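Local coordinates for protein tapirin (Caldicellulosiruptor hydrothermalis, PDB 6N2C) that probably attaches cells to cellulose through its C-terminal beta-helix domain, which also carries a zinc ion, at residues Leu273-Gly278 with Pro447-Ile452; Ser304-Thr309 with Ile321-Met326; Lys416-Ser421 with Val435-Val440. All coordinates share one frame; numbering follows the deposited sequence.

Interaction 1: Leu273-Gly278 with Pro447-Ile452; sequences LLFSDG and PTIPAI
Leu273 and Phe275 of one beta-helix strand meet Pro450, Ile449 and Ile452 of a much later segment, and everything that joins the two is apolar. At one end the CD2 methyl of Leu273 presses on the pyrrolidine ring of Pro450, 3.8 Å from its CG and 4.0 Å from its CB, with the two side chains running obliquely to each other. The leucine owes this reach to a CG held anti to the backbone N (chi1 179°), which carries CD2 out over the proline. The same methyl also lies 4.3 Å from Ile452 CG2, so one branch serves both a loop residue and the first turn of a helix.

Aromatic contacts follow two residues on. Ile449 lies at the edge of the Phe275 ring, near its plane, with CD1 4.3 Å from CE2. Pro450 CD approaches CE2 of Phe275 obliquely, at 4.4 Å. The proline therefore bridges both strand residues, and it does so from the N-cap position, immediately before the helix begins.

Alternation along the strand 273-276 puts Leu273 and Phe275 on this side. Between the neighbouring parallel strands 252-255 and 293-294, the pair is flanked by Leu252 and Phe294, the latter stacked on Phe275. Helix 451-457 lies against this outer face of the beta-helix, bringing Ile453 onto both Leu273 and Phe275.

Interaction 2: Ser304-Thr309 with Ile321-Met326; sequences SSNLVT and IWTDKM
Asp324 takes the backbone N of Ser305 on its carboxylate: the bond to OD1 is 3.0 Å long and almost straight (174°), although the donor stands above the carboxylate plane. It ties together two successive coils of the parallel beta-helix where each turns into a strand. With CG between the backbone N and the carbonyl carbon (chi1 54°), the carboxylate comes in front of the Ser305 N-H, with Ser304 CA and CB beside OD1. With an alanine here the Ser305 N-H would probably lose its carboxylate acceptor, leaving the Ser304-Ser305 turn less firmly held.

Backbone bonds continue the join. Two weak ones pair Asn306 N with Asp324 O and Lys325 N with Asn306 O around the cis peptide before Lys325; beyond them Val308 N donates to Lys325 O at 3.1 Å, as Val308 and Met326 enter a parallel bridge. Asn306 ND2 is hydrogen-bonded to Asn302 O, and Thr323 OG1 to Gly303 O.

Packing flanks this seam. The Asn306 and Thr323 side chains cross at about a right angle, with Asn306 ND2 3.5 Å from Thr323 CG2. On the face shared by Val308 and Met326, the methionine bends at chi3 and sets its CE 4.1 Å from Val308 CG1.

Interaction 3: Lys416-Ser421 with Val435-Val440; sequences KIECRS and VQNPNV
Glu418 and Asn437 form the side-chain hydrogen bond of this contact. Asn437 ND2 donates to Glu418 OE2 over 2.9 Å, nearly straight at 177°; the acceptor lies in the plane of the asparagine amide, and the donor meets the carboxylate on its anti side. The two side chains run side by side and point the same way, with their flat groups nearly coplanar. Glu418 gets there fully extended, CG anti to the backbone N (chi1 -178°). Its other oxygen, OE1, forms a salt bridge with Lys393, so the carboxylate is held by two partners and its rotation is probably fixed. The remaining amide atom of the asparagine, OD1, accepts from Asn439 N in an Asx turn, overlapping the type I beta turn from Asn437 to Val440. Arg420 turns to the preceding coil, with NE hydrogen-bonded to Gly398 O and NH2 to Thr399 OG1, and Gln436 OE1 accepts from Ile422 N.

Backbone bonds pair the strands in parallel. Val435 N donates to Ile417 O, Cys419 N to Val435 O, and Asn437 N to Cys419 O at 2.8 Å. This is the regular alternation by which one coil of a beta-helix is stacked on the next, and within this chain strand 434-436 is the outermost on its face. CA-H...O contacts accompany these bonds, as between Arg420 CA and Asn437 O, 3.3 Å apart.

Side-chain packing lines the same seam. Lys416 crosses Val435 obliquely, its CD 4.0 Å from the valine CG2, before the chain bends at chi3 and chi4. The turn brings Val440 back over the first strand: CG2 rests 3.7 Å from Glu418 CD, while CG1 sits 3.7 Å from Arg420 N. On the face that Gln436 shares with Cys419, the glutamine lays its CG 3.3 Å from Arg420 O.

Two of the three contacts join successive coils of the beta-helix, while interaction 1 marks the chain's return along the outside. Interaction 2 ties neighbouring coils midway along the solenoid; interaction 3 does so at the end where strand 434-436 is outermost. After that strand the chain runs back to helix 451-457, which in interaction 1 covers the same strand face that interaction 3 extends; the centres of interactions 1 and 3 lie about 34 Å apart. Interactions 1 and 2 are closer, at about 22 Å between centres and about 7 Å between nearest atoms, yet do not touch. All three lie away from the zinc site of His530, Asp532 and Glu551.

Interaction 1: Leu273-Gly278 with Pro447-Ile452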
loop_
_atom_site.group_PDB
_atom_site.type_symbol
_atom_site.label_atom_id
_atom_site.label_comp_id
_atom_site.label_asym_id
_atom_site.label_seq_id
_atom_site.Cartn_x
_atom_site.Cartn_y
_atom_site.Cartn_z
ATOM N N LEU A 273 6.410 -4.831 2.904
ATOM C CA LEU A 273 6.063 -3.570 3.595
ATOM C C LEU A 273 5.031 -2.795 2.790
ATOM O O LEU A 273 5.271 -2.530 1.599
ATOM C CB LEU A 273 7.332 -2.708 3.746
ATOM C CG LEU A 273 7.215 -1.335 4.417
ATOM C CD1 LEU A 273 6.486 -1.372 5.768
ATOM C CD2 LEU A 273 8.550 -0.592 4.565
ATOM N N LEU A 274 3.954 -2.337 3.475
ATOM C CA LEU A 274 2.942 -1.430 2.874
ATOM C C LEU A 274 2.904 -0.280 3.783
ATOM O O LEU A 274 2.631 -0.455 5.004
ATOM C CB LEU A 274 1.564 -2.169 2.856
ATOM C CG LEU A 274 0.395 -1.394 2.331
ATOM C CD1 LEU A 274 0.692 -1.044 0.892
ATOM C CD2 LEU A 274 -0.833 -2.243 2.375
ATOM N N PHE A 275 3.197 0.927 3.278
ATOM C CA PHE A 275 3.339 2.095 4.127
ATOM C C PHE A 275 2.631 3.248 3.484
ATOM O O PHE A 275 2.964 3.599 2.351
ATOM C CB PHE A 275 4.857 2.434 4.292
ATOM C CG PHE A 275 5.171 3.348 5.392
ATOM C CD1 PHE A 275 4.770 4.699 5.350
ATOM C CD2 PHE A 275 5.854 2.894 6.532
ATOM C CE1 PHE A 275 5.057 5.562 6.408
ATOM C CE2 PHE A 275 6.131 3.769 7.543
ATOM C CZ PHE A 275 5.726 5.077 7.510
ATOM N N SER A 276 1.737 3.912 4.223
ATOM C CA SER A 276 1.152 5.144 3.740
ATOM C C SER A 276 1.141 6.165 4.859
ATOM O O SER A 276 0.925 5.832 6.004
ATOM C CB SER A 276 -0.270 4.973 3.213
ATOM O OG SER A 276 -0.748 6.152 2.594
ATOM N N ASP A 277 1.427 7.420 4.547
ATOM C CA ASP A 277 1.184 8.463 5.498
ATOM C C ASP A 277 -0.288 8.873 5.576
ATOM O O ASP A 277 -0.604 9.783 6.408
ATOM C CB ASP A 277 2.026 9.677 5.196
ATOM C CG ASP A 277 3.550 9.373 5.309
ATOM O OD1 ASP A 277 3.894 8.701 6.284
ATOM O OD2 ASP A 277 4.352 9.912 4.460
ATOM N N GLY A 278 -1.138 8.289 4.766
ATOM C CA GLY A 278 -2.576 8.678 4.659
ATOM C C GLY A 278 -3.509 7.538 5.018
ATOM O O GLY A 278 -3.207 6.636 5.788
ATOM N N PRO A 447 6.887 -0.605 16.456
ATOM C CA PRO A 447 7.976 -0.742 15.439
ATOM C C PRO A 447 8.665 0.563 15.069
ATOM O O PRO A 447 8.061 1.622 15.039
ATOM C CB PRO A 447 7.241 -1.324 14.246
ATOM C CG PRO A 447 6.114 -2.111 14.856
ATOM C CD PRO A 447 5.644 -1.213 15.970
ATOM N N THR A 448 9.985 0.502 14.872
ATOM C CA THR A 448 10.674 1.643 14.317
ATOM C C THR A 448 10.283 1.812 12.823
ATOM O O THR A 448 9.958 0.843 12.113
ATOM C CB THR A 448 12.217 1.563 14.458
ATOM O OG1 THR A 448 12.736 2.843 14.134
ATOM C CG2 THR A 448 12.854 0.492 13.546
ATOM N N ILE A 449 10.334 3.047 12.393
ATOM C CA ILE A 449 10.122 3.382 10.954
ATOM C C ILE A 449 11.306 2.807 10.142
ATOM O O ILE A 449 12.502 3.065 10.489
ATOM C CB ILE A 449 10.075 4.854 10.708
ATOM C CG1 ILE A 449 8.954 5.524 11.485
ATOM C CG2 ILE A 449 9.968 5.130 9.223
ATOM C CD1 ILE A 449 7.635 4.800 11.410
ATOM N N PRO A 450 11.022 1.983 9.120
ATOM C CA PRO A 450 12.070 1.371 8.337
ATOM C C PRO A 450 12.931 2.437 7.669
ATOM O O PRO A 450 12.453 3.463 7.215
ATOM C CB PRO A 450 11.308 0.567 7.294
ATOM C CG PRO A 450 10.058 0.159 8.005
ATOM C CD PRO A 450 9.720 1.496 8.652
ATOM N N ALA A 451 14.224 2.136 7.618
ATOM C CA ALA A 451 15.204 3.034 7.046
ATOM C C ALA A 451 14.907 3.355 5.612
ATOM O O ALA A 451 15.020 4.506 5.238
ATOM C CB ALA A 451 16.613 2.453 7.139
ATOM N N ILE A 452 14.432 2.377 4.885
ATOM C CA ILE A 452 14.071 2.608 3.483
ATOM C C ILE A 452 13.011 3.693 3.350
ATOM O O ILE A 452 13.072 4.524 2.423
ATOM C CB ILE A 452 13.715 1.315 2.733
ATOM C CG1 ILE A 452 13.691 1.459 1.247
ATOM C CG2 ILE A 452 12.346 0.805 3.180
ATOM C CD1 ILE A 452 14.970 1.885 0.606
#

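Interaction 2: Ser304-Thr309 with Ile321-Met326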
loop_
_atom_site.group_PDB
_atom_site.type_symbol
_atom_site.label_atom_id
_atom_site.label_comp_id
_atom_site.label_asym_id
_atom_site.label_seq_id
_atom_site.Cartn_x
_atom_site.Cartn_y
_atom_site.Cartn_z
ATOM N N SER A 304 -19.180 -4.842 1.933
ATOM C CA SER A 304 -19.114 -6.020 2.710
ATOM C C SER A 304 -18.169 -6.951 2.011
ATOM O O SER A 304 -17.753 -6.733 0.878
ATOM C CB SER A 304 -20.535 -6.664 2.903
ATOM O OG SER A 304 -20.994 -7.186 1.631
ATOM N N SER A 305 -17.813 -8.024 2.708
ATOM C CA SER A 305 -16.990 -9.073 2.178
ATOM C C SER A 305 -15.577 -8.587 1.813
ATOM O O SER A 305 -14.981 -9.120 0.885
ATOM C CB SER A 305 -17.628 -9.738 0.981
ATOM O OG SER A 305 -17.004 -10.985 0.783
ATOM N N ASN A 306 -15.101 -7.609 2.570
ATOM C CA ASN A 306 -13.666 -7.185 2.490
ATOM C C ASN A 306 -12.861 -8.155 3.281
ATOM O O ASN A 306 -13.340 -8.900 4.198
ATOM C CB ASN A 306 -13.508 -5.807 3.054
ATOM C CG ASN A 306 -14.237 -4.775 2.285
ATOM O OD1 ASN A 306 -13.958 -4.543 1.062
ATOM N ND2 ASN A 306 -15.071 -3.986 3.001
ATOM N N LEU A 307 -11.540 -8.145 3.063
ATOM C CA LEU A 307 -10.687 -8.990 3.903
ATOM C C LEU A 307 -9.311 -8.309 3.972
ATOM O O LEU A 307 -8.714 -8.074 2.933
ATOM C CB LEU A 307 -10.506 -10.360 3.313
ATOM C CG LEU A 307 -9.577 -11.337 4.073
ATOM C CD1 LEU A 307 -9.989 -11.455 5.489
ATOM C CD2 LEU A 307 -9.418 -12.665 3.395
ATOM N N VAL A 308 -8.911 -7.904 5.147
ATOM C CA VAL A 308 -7.558 -7.396 5.385
ATOM C C VAL A 308 -6.847 -8.457 6.289
ATOM O O VAL A 308 -7.240 -8.671 7.427
ATOM C CB VAL A 308 -7.513 -6.043 6.064
ATOM C CG1 VAL A 308 -6.047 -5.684 6.326
ATOM C CG2 VAL A 308 -8.169 -4.985 5.167
ATOM N N THR A 309 -5.857 -9.180 5.713
ATOM C CA THR A 309 -5.128 -10.189 6.401
ATOM C C THR A 309 -3.730 -9.657 6.789
ATOM O O THR A 309 -3.013 -9.142 5.883
ATOM C CB THR A 309 -4.982 -11.419 5.494
ATOM O OG1 THR A 309 -6.292 -11.956 5.203
ATOM C CG2 THR A 309 -4.212 -12.460 6.180
ATOM N N ILE A 321 -13.193 -0.677 11.830
ATOM C CA ILE A 321 -13.742 -1.911 11.254
ATOM C C ILE A 321 -15.303 -1.868 11.443
ATOM O O ILE A 321 -15.772 -2.077 12.557
ATOM C CB ILE A 321 -13.175 -3.176 11.870
ATOM C CG1 ILE A 321 -11.642 -3.131 11.954
ATOM C CG2 ILE A 321 -13.669 -4.389 11.098
ATOM C CD1 ILE A 321 -11.045 -4.262 12.759
ATOM N N TRP A 322 -16.032 -1.537 10.376
ATOM C CA TRP A 322 -17.502 -1.391 10.425
ATOM C C TRP A 322 -18.211 -2.406 9.527
ATOM O O TRP A 322 -19.436 -2.411 9.436
ATOM C CB TRP A 322 -17.927 0.054 10.099
ATOM C CG TRP A 322 -17.347 1.147 10.936
ATOM C CD1 TRP A 322 -16.306 1.097 11.813
ATOM C CD2 TRP A 322 -17.743 2.496 10.888
ATOM N NE1 TRP A 322 -16.078 2.321 12.344
ATOM C CE2 TRP A 322 -16.970 3.190 11.776
ATOM C CE3 TRP A 322 -18.743 3.170 10.197
ATOM C CZ2 TRP A 322 -17.101 4.573 11.957
ATOM C CZ3 TRP A 322 -18.872 4.506 10.365
ATOM C CH2 TRP A 322 -18.068 5.203 11.245
ATOM N N THR A 323 -17.443 -3.344 8.942
ATOM C CA THR A 323 -17.926 -4.412 8.156
ATOM C C THR A 323 -16.949 -5.575 8.195
ATOM O O THR A 323 -15.912 -5.453 8.896
ATOM C CB THR A 323 -18.234 -3.896 6.726
ATOM O OG1 THR A 323 -19.063 -4.881 6.093
ATOM C CG2 THR A 323 -16.895 -3.662 5.917
ATOM N N ASP A 324 -17.220 -6.684 7.522
ATOM C CA ASP A 324 -16.337 -7.835 7.519
ATOM C C ASP A 324 -15.214 -7.550 6.537
ATOM O O ASP A 324 -15.524 -7.052 5.460
ATOM C CB ASP A 324 -17.062 -9.138 7.191
ATOM C CG ASP A 324 -17.860 -9.106 5.870
ATOM O OD1 ASP A 324 -18.609 -8.128 5.551
ATOM O OD2 ASP A 324 -17.698 -10.057 5.125
ATOM N N LYS A 325 -13.940 -7.843 6.832
ATOM C CA LYS A 325 -13.357 -8.199 8.124
ATOM C C LYS A 325 -11.827 -7.919 8.111
ATOM O O LYS A 325 -11.243 -7.540 7.098
ATOM C CB LYS A 325 -13.584 -9.667 8.485
ATOM C CG LYS A 325 -13.030 -10.698 7.507
ATOM C CD LYS A 325 -13.503 -12.101 7.915
ATOM C CE LYS A 325 -13.224 -13.200 6.887
ATOM N NZ LYS A 325 -13.517 -14.558 7.431
ATOM N N MET A 326 -11.237 -8.055 9.270
ATOM C CA MET A 326 -9.753 -8.046 9.430
ATOM C C MET A 326 -9.399 -9.382 10.086
ATOM O O MET A 326 -10.137 -9.777 11.020
ATOM C CB MET A 326 -9.300 -6.972 10.323
ATOM C CG MET A 326 -7.788 -6.970 10.503
ATOM S SD MET A 326 -7.274 -5.493 11.403
ATOM C CE MET A 326 -6.795 -4.459 10.146
HETATM O O HOH W 1 -14.493 -11.269 4.427
#

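Interaction 3: Lys416-Ser421 with Val435-Val440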
loop_
_atom_site.group_PDB
_atom_site.type_symbol
_atom_site.label_atom_id
_atom_site.label_comp_id
_atom_site.label_asym_id
_atom_site.label_seq_id
_atom_site.Cartn_x
_atom_site.Cartn_y
_atom_site.Cartn_z
ATOM N N LYS A 416 -8.865 -12.803 32.175
ATOM C CA LYS A 416 -9.417 -11.733 32.970
ATOM C C LYS A 416 -9.455 -10.435 32.224
ATOM O O LYS A 416 -8.768 -10.289 31.179
ATOM C CB LYS A 416 -8.606 -11.547 34.284
ATOM C CG LYS A 416 -7.143 -11.039 34.108
ATOM C CD LYS A 416 -6.449 -10.779 35.428
ATOM C CE LYS A 416 -6.169 -12.071 36.186
ATOM N NZ LYS A 416 -5.232 -13.051 35.559
ATOM N N ILE A 417 -10.240 -9.496 32.765
ATOM C CA ILE A 417 -10.184 -8.109 32.369
ATOM C C ILE A 417 -9.487 -7.434 33.549
ATOM O O ILE A 417 -10.111 -7.176 34.610
ATOM C CB ILE A 417 -11.552 -7.515 32.083
ATOM C CG1 ILE A 417 -12.260 -8.266 30.937
ATOM C CG2 ILE A 417 -11.480 -5.994 31.854
ATOM C CD1 ILE A 417 -13.736 -7.936 30.796
ATOM N N GLU A 418 -8.208 -7.087 33.369
ATOM C CA GLU A 418 -7.416 -6.454 34.400
ATOM C C GLU A 418 -7.461 -4.975 34.180
ATOM O O GLU A 418 -7.109 -4.490 33.093
ATOM C CB GLU A 418 -5.982 -6.975 34.305
ATOM C CG GLU A 418 -5.064 -6.396 35.381
ATOM C CD GLU A 418 -3.639 -6.874 35.337
ATOM O OE1 GLU A 418 -3.316 -7.559 34.370
ATOM O OE2 GLU A 418 -2.841 -6.546 36.300
ATOM N N CYS A 419 -7.935 -4.242 35.156
ATOM C CA CYS A 419 -8.238 -2.830 34.922
ATOM C C CYS A 419 -7.914 -1.992 36.168
ATOM O O CYS A 419 -7.899 -2.497 37.281
ATOM C CB CYS A 419 -9.656 -2.712 34.478
ATOM S SG CYS A 419 -10.897 -3.267 35.709
ATOM N N ARG A 420 -7.601 -0.753 35.931
ATOM C CA ARG A 420 -7.270 0.217 36.978
ATOM C C ARG A 420 -8.426 0.347 37.968
ATOM O O ARG A 420 -8.204 0.399 39.191
ATOM C CB ARG A 420 -6.913 1.531 36.296
ATOM C CG ARG A 420 -6.736 2.710 37.282
ATOM C CD ARG A 420 -6.741 4.040 36.590
ATOM N NE ARG A 420 -8.029 4.442 36.040
ATOM C CZ ARG A 420 -9.031 5.036 36.694
ATOM N NH1 ARG A 420 -8.978 5.335 38.029
ATOM N NH2 ARG A 420 -10.129 5.333 36.014
ATOM N N SER A 421 -9.680 0.350 37.449
ATOM C CA SER A 421 -10.882 0.645 38.247
ATOM C C SER A 421 -12.019 -0.168 37.626
ATOM O O SER A 421 -12.369 0.006 36.437
ATOM C CB SER A 421 -11.205 2.103 38.246
ATOM O OG SER A 421 -12.304 2.410 39.099
ATOM N N VAL A 435 -10.827 -7.863 37.318
ATOM C CA VAL A 435 -9.860 -7.857 38.417
ATOM C C VAL A 435 -9.212 -6.462 38.544
ATOM O O VAL A 435 -8.775 -5.909 37.496
ATOM C CB VAL A 435 -8.786 -8.849 38.131
ATOM C CG1 VAL A 435 -7.702 -8.748 39.223
ATOM C CG2 VAL A 435 -9.361 -10.252 38.061
ATOM N N GLN A 436 -9.187 -5.855 39.747
ATOM C CA GLN A 436 -8.763 -4.473 39.858
ATOM C C GLN A 436 -7.312 -4.434 40.191
ATOM O O GLN A 436 -6.883 -5.116 41.087
ATOM C CB GLN A 436 -9.509 -3.684 40.948
ATOM C CG GLN A 436 -9.260 -2.208 40.923
ATOM C CD GLN A 436 -10.357 -1.392 41.625
ATOM O OE1 GLN A 436 -11.469 -1.180 41.078
ATOM N NE2 GLN A 436 -10.038 -0.879 42.810
ATOM N N ASN A 437 -6.558 -3.637 39.424
ATOM C CA ASN A 437 -5.125 -3.440 39.698
ATOM C C ASN A 437 -4.920 -1.974 39.418
ATOM O O ASN A 437 -4.779 -1.580 38.244
ATOM C CB ASN A 437 -4.233 -4.303 38.805
ATOM C CG ASN A 437 -2.751 -3.915 38.967
ATOM O OD1 ASN A 437 -2.447 -3.033 39.767
ATOM N ND2 ASN A 437 -1.874 -4.539 38.190
ATOM N N PRO A 438 -4.861 -1.178 40.450
ATOM C CA PRO A 438 -4.788 0.251 40.291
ATOM C C PRO A 438 -3.532 0.767 39.568
ATOM O O PRO A 438 -3.514 1.953 39.215
ATOM C CB PRO A 438 -4.802 0.749 41.735
ATOM C CG PRO A 438 -5.584 -0.295 42.459
ATOM C CD PRO A 438 -5.114 -1.577 41.863
ATOM N N ASN A 439 -2.528 -0.090 39.521
ATOM C CA ASN A 439 -1.202 0.283 38.924
ATOM C C ASN A 439 -1.000 -0.347 37.550
ATOM O O ASN A 439 0.060 -0.232 36.975
ATOM C CB ASN A 439 -0.060 -0.180 39.837
ATOM C CG ASN A 439 -0.030 0.554 41.128
ATOM O OD1 ASN A 439 -0.419 1.705 41.172
ATOM N ND2 ASN A 439 0.564 -0.058 42.134
ATOM N N VAL A 440 -2.024 -0.927 36.969
ATOM C CA VAL A 440 -1.833 -1.658 35.725
ATOM C C VAL A 440 -1.400 -0.640 34.641
ATOM O O VAL A 440 -1.839 0.541 34.605
ATOM C CB VAL A 440 -3.077 -2.513 35.274
ATOM C CG1 VAL A 440 -4.160 -1.590 34.816
ATOM C CG2 VAL A 440 -2.663 -3.449 34.191
#